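Local coordinates for putative exported protein (Bordetella pertussis Tohama I, PDB 2PFY), which binds pyroglutamic acid as an extracytoplasmic solute receptor and probably delivers it to a tripartite ATP-independent periplasmic (TRAP) transporter, at residues Asp80-Phe89 with Asp201-Ser209; Phe89-Arg100 with Glu237-Thr248. All blocks are in the same frame, centred on the assembly; numbering follows the deposited sequence.

How the contacts relate
Contacts 1 and 2 lie side by side, their centres about 11 Å apart, and share Phe-89, where the loop 80-89 runs into helix 89-108. Along the chain their segments alternate: 80-89 and 89-100 come first, then 201-209, then 237-248. Contact 1 is a buried loop-to-loop seam ending on strand 208-214 of the five-stranded sheet; contact 2 pairs helix 89-108 with the long helix 223-257. Gln-208 bridges them, its side chain packing on Trp-96 and Trp-241. Since Pro-207 lines the pyroglutamic acid pocket, the helix pair packs against the neighbour in sequence of this pocket residue.

Contact 1 of 2, residues Asp80-Phe89 with Asp201-Ser209; sequences DSVPFLASSF and DAQAFIPQS
Phe-84 N donates to Ala-204 O (2.7 Å) and, further along the seam, Gln-208 N donates to Asp-80 OD2 (2.7 Å), so two irregular chains are joined at separate points without forming a ladder. Asp-80 CA lies 5.0 Å from Pro-207 CA, and the pairs Pro-83 CA with Ala-204 CA and Ser-87 CA with Phe-205 CA are each 4.9 Å apart. Between these points water fills in: one molecule accepts from Ile-206 N and lies near Asp-80 O and Ala-86 O, another accepts from Ala-86 N beside Val-82 O and Ala-204 O. The Gln-208 bond is nearly straight but reaches Asp-80 OD2 from above the carboxylate plane. A water links the same oxygen to Gln-208 O, while Ser-81 OG holds Asp-80 OD1, so both carboxylate oxygens are gripped. Phe-205, with CG between its backbone N and carbonyl carbon (chi1 56°), lays one ring face under Ser-81 CA, 3.8 Å from the ring centroid. Ala-204 CA similarly sits over a face of the Phe-84 ring. Ser-87 OG donates to Gln-203 O (2.6 Å), close to the carbonyl axis. Beyond the seam, Ser-88 N-caps helix 89-108, its hydroxyl also bonded to Glu-91 OE1. The arrangement belongs to the periplasmic-binding-protein fold of DctP receptors, here leading into strand 208-214 beside the pocket, where Pro-207 touches pyroglutamic acid.

Contact 2 of 2, residues Phe89-Arg100 with Glu237-Thr248; sequences FNESEKLWKATR and EIRGWQTARAKT
Phe-89 and Trp-241 interlock as reciprocal knobs in holes between two helices that run nearly antiparallel (160°), their axes 11.9 Å apart. The Phe-89 ring is wedged among Trp-241, Ala-244, Arg-245 and Thr-248: Arg-245 CG lies over one face, Thr-248 OG1 meets the edge in plane, and Phe-89 CE1 packs on Ala-244 CB at 3.7 Å. Trp-241 CZ3 comes to the ring's edge. With CG beside its backbone N (chi1 -78°), Trp-241 pushes its six-membered ring between Phe-89, Ser-92, Glu-93 and Trp-96; Glu-93 CG covers a face, 4.2 Å from that ring's centroid, and Trp-96 CB touches CZ2. The extended Arg-245 slides past Phe-89 in the opposite direction, laying a guanidinium face on Phe-89 CB. Its NH2 is shared between Asn-90 OD1 (2.8 Å), met in the carbonyl plane, and Glu-93 OE1 (3.0 Å), the latter a salt bridge; both acceptors are tilted from the guanidinium plane. At the other end, Trp-96 NE1 points in its own ring plane at Glu-237 OE2 (2.8 Å), striking the carboxylate from above its plane along a nearly straight bond (168°). Arg-100 pairs with the same carboxylate in a salt bridge whose close geometry is doubtful, and Glu-237 OE1 is held by Gly-117 N. Strand 208-214 adjoins the pair at Gln-208, while helix 290-300 packs against Leu-95 and Ala-98, and helix 15-30 against Ala-244.

Contact 1 of 2, residues Asp80-Phe89 with Asp201-Ser209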
loop_
_atom_site.group_PDB
_atom_site.type_symbol
_atom_site.label_atom_id
_atom_site.label_comp_id
_atom_site.label_asym_id
_atom_site.label_seq_id
_atom_site.Cartn_x
_atom_site.Cartn_y
_atom_site.Cartn_z
ATOM N N ASP A 80 -2.069 -6.098 6.923
ATOM C CA ASP A 80 -0.974 -5.134 6.909
ATOM C C ASP A 80 -1.408 -3.721 7.314
ATOM O O ASP A 80 -0.566 -2.801 7.417
ATOM C CB ASP A 80 -0.269 -5.129 5.522
ATOM C CG ASP A 80 -1.138 -4.532 4.407
ATOM O OD1 ASP A 80 -2.251 -4.042 4.685
ATOM O OD2 ASP A 80 -0.716 -4.561 3.233
ATOM N N SER A 81 -2.709 -3.543 7.550
ATOM C CA SER A 81 -3.252 -2.240 7.916
ATOM C C SER A 81 -3.816 -2.167 9.348
ATOM O O SER A 81 -4.439 -1.172 9.712
ATOM C CB SER A 81 -4.298 -1.778 6.894
ATOM O OG SER A 81 -3.725 -1.692 5.588
ATOM N N VAL A 82 -3.619 -3.219 10.142
ATOM C CA VAL A 82 -4.032 -3.195 11.555
ATOM C C VAL A 82 -3.056 -2.327 12.368
ATOM O O VAL A 82 -1.870 -2.645 12.416
ATOM C CB VAL A 82 -4.076 -4.613 12.181
ATOM C CG1 VAL A 82 -4.333 -4.516 13.728
ATOM C CG2 VAL A 82 -5.106 -5.520 11.467
ATOM N N PRO A 83 -3.536 -1.218 12.964
ATOM C CA PRO A 83 -2.607 -0.328 13.669
ATOM C C PRO A 83 -1.783 -1.008 14.748
ATOM O O PRO A 83 -2.309 -1.805 15.551
ATOM C CB PRO A 83 -3.508 0.786 14.221
ATOM C CG PRO A 83 -4.703 0.814 13.252
ATOM C CD PRO A 83 -4.911 -0.673 12.935
ATOM N N PHE A 84 -0.484 -0.745 14.704
ATOM C CA PHE A 84 0.482 -1.186 15.701
ATOM C C PHE A 84 0.707 -2.703 15.846
ATOM O O PHE A 84 1.445 -3.153 16.740
ATOM C CB PHE A 84 0.228 -0.463 17.026
ATOM C CG PHE A 84 0.346 1.001 16.886
ATOM C CD1 PHE A 84 1.587 1.583 16.714
ATOM C CD2 PHE A 84 -0.786 1.794 16.786
ATOM C CE1 PHE A 84 1.711 2.956 16.524
ATOM C CE2 PHE A 84 -0.675 3.177 16.594
ATOM C CZ PHE A 84 0.571 3.758 16.475
ATOM N N LEU A 85 0.105 -3.490 14.960
ATOM C CA LEU A 85 0.417 -4.911 14.907
ATOM C C LEU A 85 1.844 -5.164 14.406
ATOM O O LEU A 85 2.569 -6.029 14.917
ATOM C CB LEU A 85 -0.616 -5.632 14.032
ATOM C CG LEU A 85 -0.392 -7.135 13.765
ATOM C CD1 LEU A 85 -0.577 -8.003 15.012
ATOM C CD2 LEU A 85 -1.302 -7.616 12.672
ATOM N N ALA A 86 2.263 -4.411 13.390
ATOM C CA ALA A 86 3.595 -4.593 12.811
ATOM C C ALA A 86 4.109 -3.241 12.290
ATOM O O ALA A 86 4.031 -2.953 11.096
ATOM C CB ALA A 86 3.548 -5.619 11.692
ATOM N N SER A 87 4.610 -2.412 13.196
ATOM C CA SER A 87 4.820 -1.004 12.877
ATOM C C SER A 87 6.251 -0.662 12.520
ATOM O O SER A 87 6.528 0.443 12.049
ATOM C CB SER A 87 4.313 -0.136 14.021
ATOM O OG SER A 87 2.906 0.065 13.883
ATOM N N SER A 88 7.160 -1.604 12.769
ATOM C CA SER A 88 8.543 -1.493 12.293
ATOM C C SER A 88 8.704 -2.291 10.992
ATOM O O SER A 88 7.921 -3.194 10.719
ATOM C CB SER A 88 9.517 -1.997 13.356
ATOM O OG SER A 88 9.379 -3.388 13.512
ATOM N N PHE A 89 9.685 -1.944 10.165
ATOM C CA PHE A 89 9.927 -2.759 8.954
ATOM C C PHE A 89 10.199 -4.222 9.252
ATOM O O PHE A 89 9.752 -5.096 8.499
ATOM C CB PHE A 89 11.051 -2.196 8.088
ATOM C CG PHE A 89 10.646 -0.997 7.269
ATOM C CD1 PHE A 89 9.767 -1.136 6.197
ATOM C CD2 PHE A 89 11.175 0.279 7.558
ATOM C CE1 PHE A 89 9.389 -0.008 5.413
ATOM C CE2 PHE A 89 10.816 1.407 6.790
ATOM C CZ PHE A 89 9.922 1.257 5.707
ATOM N N ASP A 201 4.828 11.321 13.024
ATOM C CA ASP A 201 5.493 10.078 12.634
ATOM C C ASP A 201 4.844 8.929 13.424
ATOM O O ASP A 201 5.436 8.370 14.351
ATOM C CB ASP A 201 7.014 10.216 12.920
ATOM C CG ASP A 201 7.855 9.022 12.400
ATOM O OD1 ASP A 201 7.288 8.065 11.827
ATOM O OD2 ASP A 201 9.109 9.043 12.560
ATOM N N ALA A 202 3.592 8.617 13.075
ATOM C CA ALA A 202 2.799 7.647 13.819
ATOM C C ALA A 202 3.276 6.202 13.681
ATOM O O ALA A 202 3.112 5.405 14.600
ATOM C CB ALA A 202 1.331 7.746 13.416
ATOM N N GLN A 203 3.865 5.868 12.532
ATOM C CA GLN A 203 4.072 4.473 12.128
ATOM C C GLN A 203 2.857 3.601 12.468
ATOM O O GLN A 203 3.007 2.536 13.090
ATOM C CB GLN A 203 5.342 3.890 12.792
ATOM C CG GLN A 203 6.646 4.604 12.409
ATOM C CD GLN A 203 7.894 3.929 12.969
ATOM O OE1 GLN A 203 8.084 2.693 12.852
ATOM N NE2 GLN A 203 8.762 4.736 13.567
ATOM N N ALA A 204 1.656 4.025 12.091
ATOM C CA ALA A 204 0.455 3.269 12.473
ATOM C C ALA A 204 0.493 1.820 11.925
ATOM O O ALA A 204 0.147 0.850 12.624
ATOM C CB ALA A 204 -0.797 3.976 12.021
ATOM N N PHE A 205 0.933 1.688 10.674
ATOM C CA PHE A 205 1.136 0.404 10.047
ATOM C C PHE A 205 1.980 0.563 8.791
ATOM O O PHE A 205 2.369 1.682 8.391
ATOM C CB PHE A 205 -0.219 -0.292 9.735
ATOM C CG PHE A 205 -1.142 0.521 8.884
ATOM C CD1 PHE A 205 -1.124 0.398 7.477
ATOM C CD2 PHE A 205 -1.989 1.458 9.465
ATOM C CE1 PHE A 205 -1.970 1.164 6.671
ATOM C CE2 PHE A 205 -2.843 2.264 8.645
ATOM C CZ PHE A 205 -2.842 2.103 7.271
ATOM N N ILE A 206 2.331 -0.562 8.192
ATOM C CA ILE A 206 3.071 -0.471 6.956
ATOM C C ILE A 206 2.382 -1.316 5.845
ATOM O O ILE A 206 2.535 -2.556 5.800
ATOM C CB ILE A 206 4.672 -0.570 7.105
ATOM C CG1 ILE A 206 5.279 -1.696 6.329
ATOM C CG2 ILE A 206 5.285 -0.343 8.527
ATOM C CD1 ILE A 206 5.402 -1.347 4.970
ATOM N N PRO A 207 1.591 -0.632 4.980
ATOM C CA PRO A 207 0.758 -1.366 4.033
ATOM C C PRO A 207 1.609 -1.788 2.845
ATOM O O PRO A 207 2.567 -1.095 2.468
ATOM C CB PRO A 207 -0.339 -0.359 3.666
ATOM C CG PRO A 207 0.407 1.043 3.769
ATOM C CD PRO A 207 1.454 0.843 4.849
ATOM N N GLN A 208 1.316 -2.966 2.318
ATOM C CA GLN A 208 2.054 -3.511 1.183
ATOM C C GLN A 208 1.376 -3.146 -0.116
ATOM O O GLN A 208 0.178 -2.920 -0.176
ATOM C CB GLN A 208 2.124 -5.022 1.255
ATOM C CG GLN A 208 2.733 -5.571 2.540
ATOM C CD GLN A 208 4.159 -5.114 2.784
ATOM O OE1 GLN A 208 4.958 -5.008 1.874
ATOM N NE2 GLN A 208 4.486 -4.880 4.029
ATOM N N SER A 209 2.178 -3.122 -1.167
ATOM C CA SER A 209 1.672 -3.003 -2.516
ATOM C C SER A 209 2.087 -4.286 -3.247
ATOM O O SER A 209 3.139 -4.854 -2.948
ATOM C CB SER A 209 2.302 -1.743 -3.094
ATOM O OG SER A 209 2.759 -1.941 -4.390
HETATM O O HOH W 1 -1.968 -2.867 1.684
HETATM O O HOH W 2 1.815 -3.132 9.439
HETATM O O HOH W 3 1.052 -2.124 12.311
#

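Contact 2 of 2, residues Phe89-Arg100 with Glu237-Thr248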
loop_
_atom_site.group_PDB
_atom_site.type_symbol
_atom_site.label_atom_id
_atom_site.label_comp_id
_atom_site.label_asym_id
_atom_site.label_seq_id
_atom_site.Cartn_x
_atom_site.Cartn_y
_atom_site.Cartn_z
ATOM N N PHE A 89 9.685 -1.944 10.165
ATOM C CA PHE A 89 9.927 -2.759 8.954
ATOM C C PHE A 89 10.199 -4.222 9.252
ATOM O O PHE A 89 9.752 -5.096 8.499
ATOM C CB PHE A 89 11.051 -2.196 8.088
ATOM C CG PHE A 89 10.646 -0.997 7.269
ATOM C CD1 PHE A 89 9.767 -1.136 6.197
ATOM C CD2 PHE A 89 11.175 0.279 7.558
ATOM C CE1 PHE A 89 9.389 -0.008 5.413
ATOM C CE2 PHE A 89 10.816 1.407 6.790
ATOM C CZ PHE A 89 9.922 1.257 5.707
ATOM N N ASN A 90 10.953 -4.495 10.329
ATOM C CA ASN A 90 11.320 -5.899 10.671
ATOM C C ASN A 90 10.078 -6.708 11.015
ATOM O O ASN A 90 9.898 -7.811 10.520
ATOM C CB ASN A 90 12.348 -5.960 11.824
ATOM C CG ASN A 90 13.785 -5.667 11.360
ATOM O OD1 ASN A 90 14.052 -5.378 10.182
ATOM N ND2 ASN A 90 14.718 -5.730 12.305
ATOM N N GLU A 91 9.184 -6.128 11.812
ATOM C CA GLU A 91 7.883 -6.779 12.070
ATOM C C GLU A 91 7.065 -6.921 10.780
ATOM O O GLU A 91 6.457 -7.967 10.559
ATOM C CB GLU A 91 7.056 -6.007 13.094
ATOM C CG GLU A 91 7.562 -6.080 14.505
ATOM C CD GLU A 91 6.806 -5.122 15.406
ATOM O OE1 GLU A 91 6.897 -3.889 15.204
ATOM O OE2 GLU A 91 6.102 -5.609 16.304
ATOM N N SER A 92 7.010 -5.846 9.970
ATOM C CA SER A 92 6.255 -5.857 8.703
ATOM C C SER A 92 6.707 -7.009 7.808
ATOM O O SER A 92 5.878 -7.714 7.209
ATOM C CB SER A 92 6.399 -4.504 7.963
ATOM O OG SER A 92 5.489 -4.399 6.866
ATOM N N GLU A 93 8.020 -7.180 7.736
ATOM C CA GLU A 93 8.659 -8.183 6.904
ATOM C C GLU A 93 8.293 -9.611 7.336
ATOM O O GLU A 93 8.043 -10.462 6.497
ATOM C CB GLU A 93 10.167 -7.990 6.871
ATOM C CG GLU A 93 10.824 -8.841 5.780
ATOM C CD GLU A 93 12.331 -8.778 5.750
ATOM O OE1 GLU A 93 12.940 -7.884 6.386
ATOM O OE2 GLU A 93 12.914 -9.646 5.063
ATOM N N LYS A 94 8.241 -9.834 8.645
ATOM C CA LYS A 94 7.856 -11.102 9.226
ATOM C C LYS A 94 6.382 -11.330 8.960
ATOM O O LYS A 94 5.986 -12.417 8.534
ATOM C CB LYS A 94 8.141 -11.102 10.731
ATOM C CG LYS A 94 7.868 -12.450 11.447
ATOM C CD LYS A 94 8.493 -12.446 12.861
ATOM C CE LYS A 94 8.313 -13.811 13.564
ATOM N NZ LYS A 94 8.081 -14.942 12.583
ATOM N N LEU A 95 5.573 -10.291 9.162
ATOM C CA LEU A 95 4.155 -10.374 8.834
ATOM C C LEU A 95 3.943 -10.719 7.343
ATOM O O LEU A 95 3.087 -11.546 7.007
ATOM C CB LEU A 95 3.416 -9.082 9.242
ATOM C CG LEU A 95 1.891 -9.006 8.996
ATOM C CD1 LEU A 95 1.106 -10.169 9.714
ATOM C CD2 LEU A 95 1.296 -7.656 9.375
ATOM N N TRP A 96 4.728 -10.092 6.461
ATOM C CA TRP A 96 4.613 -10.301 5.016
ATOM C C TRP A 96 4.950 -11.753 4.640
ATOM O O TRP A 96 4.254 -12.394 3.855
ATOM C CB TRP A 96 5.475 -9.289 4.234
ATOM C CG TRP A 96 5.539 -9.590 2.738
ATOM C CD1 TRP A 96 6.633 -10.018 2.034
ATOM C CD2 TRP A 96 4.459 -9.532 1.792
ATOM N NE1 TRP A 96 6.315 -10.202 0.716
ATOM C CE2 TRP A 96 4.991 -9.917 0.532
ATOM C CE3 TRP A 96 3.100 -9.158 1.876
ATOM C CZ2 TRP A 96 4.212 -9.970 -0.632
ATOM C CZ3 TRP A 96 2.322 -9.207 0.721
ATOM C CH2 TRP A 96 2.891 -9.606 -0.527
ATOM N N LYS A 97 6.027 -12.258 5.221
ATOM C CA LYS A 97 6.461 -13.639 4.999
ATOM C C LYS A 97 5.336 -14.648 5.379
ATOM O O LYS A 97 5.111 -15.623 4.662
ATOM C CB LYS A 97 7.743 -13.881 5.791
ATOM C CG LYS A 97 8.964 -14.260 4.936
ATOM C CD LYS A 97 10.037 -14.978 5.822
ATOM C CE LYS A 97 10.197 -16.476 5.451
ATOM N NZ LYS A 97 10.205 -17.364 6.659
ATOM N N ALA A 98 4.607 -14.377 6.465
ATOM C CA ALA A 98 3.410 -15.151 6.878
ATOM C C ALA A 98 2.162 -14.900 6.019
ATOM O O ALA A 98 1.290 -15.777 5.903
ATOM C CB ALA A 98 3.056 -14.839 8.352
ATOM N N THR A 99 2.049 -13.693 5.460
ATOM C CA THR A 99 0.851 -13.294 4.704
ATOM C C THR A 99 0.911 -13.769 3.250
ATOM O O THR A 99 -0.089 -14.295 2.703
ATOM C CB THR A 99 0.667 -11.762 4.742
ATOM O OG1 THR A 99 0.564 -11.331 6.102
ATOM C CG2 THR A 99 -0.572 -11.325 4.008
ATOM N N ARG A 100 2.087 -13.588 2.643
ATOM C CA ARG A 100 2.293 -13.814 1.210
ATOM C C ARG A 100 1.747 -15.155 0.658
ATOM O O ARG A 100 0.990 -15.135 -0.316
ATOM C CB ARG A 100 3.767 -13.682 0.861
ATOM C CG ARG A 100 3.974 -13.433 -0.613
ATOM C CD ARG A 100 5.413 -13.532 -1.027
ATOM N NE ARG A 100 5.472 -13.537 -2.486
ATOM C CZ ARG A 100 6.547 -13.208 -3.182
ATOM N NH1 ARG A 100 7.655 -12.889 -2.539
ATOM N NH2 ARG A 100 6.518 -13.212 -4.505
ATOM N N GLU A 237 11.076 -7.426 -5.333
ATOM C CA GLU A 237 10.613 -7.502 -3.966
ATOM C C GLU A 237 11.768 -7.099 -3.025
ATOM O O GLU A 237 11.581 -6.301 -2.088
ATOM C CB GLU A 237 10.044 -8.904 -3.665
ATOM C CG GLU A 237 9.513 -9.112 -2.226
ATOM C CD GLU A 237 8.394 -10.130 -2.140
ATOM O OE1 GLU A 237 7.602 -10.266 -3.110
ATOM O OE2 GLU A 237 8.302 -10.813 -1.090
ATOM N N ILE A 238 12.957 -7.630 -3.299
ATOM C CA ILE A 238 14.155 -7.284 -2.518
ATOM C C ILE A 238 14.457 -5.776 -2.652
ATOM O O ILE A 238 14.671 -5.092 -1.644
ATOM C CB ILE A 238 15.378 -8.169 -2.919
ATOM C CG1 ILE A 238 15.091 -9.649 -2.595
ATOM C CG2 ILE A 238 16.689 -7.648 -2.239
ATOM C CD1 ILE A 238 15.955 -10.653 -3.391
ATOM N N ARG A 239 14.467 -5.276 -3.885
ATOM C CA ARG A 239 14.747 -3.863 -4.173
ATOM C C ARG A 239 13.721 -2.992 -3.443
ATOM O O ARG A 239 14.068 -1.935 -2.880
ATOM C CB ARG A 239 14.698 -3.631 -5.699
ATOM C CG ARG A 239 15.054 -2.244 -6.190
ATOM C CD ARG A 239 14.731 -2.081 -7.727
ATOM N NE ARG A 239 15.208 -3.234 -8.383
ATOM C CZ ARG A 239 14.562 -4.039 -9.212
ATOM N NH1 ARG A 239 13.331 -3.828 -9.703
ATOM N NH2 ARG A 239 15.256 -5.065 -9.592
ATOM N N GLY A 240 12.463 -3.438 -3.464
ATOM C CA GLY A 240 11.358 -2.659 -2.883
ATOM C C GLY A 240 11.526 -2.486 -1.383
ATOM O O GLY A 240 11.407 -1.375 -0.860
ATOM N N TRP A 241 11.765 -3.600 -0.691
ATOM C CA TRP A 241 12.073 -3.568 0.729
ATOM C C TRP A 241 13.314 -2.729 1.077
ATOM O O TRP A 241 13.279 -1.972 2.046
ATOM C CB TRP A 241 12.186 -5.000 1.316
ATOM C CG TRP A 241 10.824 -5.573 1.546
ATOM C CD1 TRP A 241 10.010 -6.213 0.614
ATOM C CD2 TRP A 241 10.069 -5.490 2.744
ATOM N NE1 TRP A 241 8.816 -6.534 1.191
ATOM C CE2 TRP A 241 8.817 -6.097 2.494
ATOM C CE3 TRP A 241 10.324 -4.949 4.024
ATOM C CZ2 TRP A 241 7.830 -6.213 3.489
ATOM C CZ3 TRP A 241 9.331 -5.060 5.009
ATOM C CH2 TRP A 241 8.106 -5.677 4.734
ATOM N N GLN A 242 14.408 -2.887 0.332
ATOM C CA GLN A 242 15.627 -2.070 0.587
ATOM C C GLN A 242 15.351 -0.544 0.400
ATOM O O GLN A 242 15.825 0.314 1.161
ATOM C CB GLN A 242 16.752 -2.464 -0.373
ATOM C CG GLN A 242 17.298 -3.887 -0.230
ATOM C CD GLN A 242 18.286 -4.275 -1.368
ATOM O OE1 GLN A 242 18.419 -3.564 -2.388
ATOM N NE2 GLN A 242 18.986 -5.393 -1.177
ATOM N N THR A 243 14.612 -0.214 -0.642
ATOM C CA THR A 243 14.337 1.201 -0.944
ATOM C C THR A 243 13.482 1.851 0.143
ATOM O O THR A 243 13.792 2.957 0.592
ATOM C CB THR A 243 13.656 1.330 -2.335
ATOM O OG1 THR A 243 14.566 0.820 -3.310
ATOM C CG2 THR A 243 13.357 2.796 -2.670
ATOM N N ALA A 244 12.417 1.164 0.559
ATOM C CA ALA A 244 11.538 1.674 1.617
ATOM C C ALA A 244 12.337 1.951 2.882
ATOM O O ALA A 244 12.264 3.071 3.451
ATOM C CB ALA A 244 10.388 0.699 1.895
ATOM N N ARG A 245 13.120 0.963 3.317
ATOM C CA ARG A 245 14.020 1.157 4.460
ATOM C C ARG A 245 14.994 2.311 4.237
ATOM O O ARG A 245 15.183 3.153 5.121
ATOM C CB ARG A 245 14.835 -0.122 4.753
ATOM C CG ARG A 245 14.041 -1.273 5.352
ATOM C CD ARG A 245 14.965 -2.465 5.540
ATOM N NE ARG A 245 14.212 -3.672 5.945
ATOM C CZ ARG A 245 13.918 -3.960 7.197
ATOM N NH1 ARG A 245 14.335 -3.127 8.171
ATOM N NH2 ARG A 245 13.218 -5.074 7.480
ATOM N N ALA A 246 15.631 2.353 3.072
ATOM C CA ALA A 246 16.646 3.380 2.834
ATOM C C ALA A 246 16.082 4.800 2.699
ATOM O O ALA A 246 16.811 5.795 2.928
ATOM C CB ALA A 246 17.474 3.040 1.613
ATOM N N LYS A 247 14.815 4.907 2.310
ATOM C CA LYS A 247 14.276 6.239 1.910
ATOM C C LYS A 247 13.354 6.879 2.917
ATOM O O LYS A 247 13.062 8.053 2.785
ATOM C CB LYS A 247 13.573 6.216 0.544
ATOM C CG LYS A 247 14.532 6.074 -0.678
ATOM C CD LYS A 247 15.788 6.967 -0.606
ATOM C CE LYS A 247 16.681 6.800 -1.841
ATOM N NZ LYS A 247 17.725 7.879 -1.948
ATOM N N THR A 248 12.881 6.105 3.895
ATOM C CA THR A 248 11.862 6.588 4.830
ATOM C C THR A 248 12.317 7.899 5.533
ATOM O O THR A 248 11.556 8.869 5.582
ATOM C CB THR A 248 11.432 5.504 5.855
ATOM O OG1 THR A 248 10.753 4.428 5.174
ATOM C CG2 THR A 248 10.443 6.126 6.865
#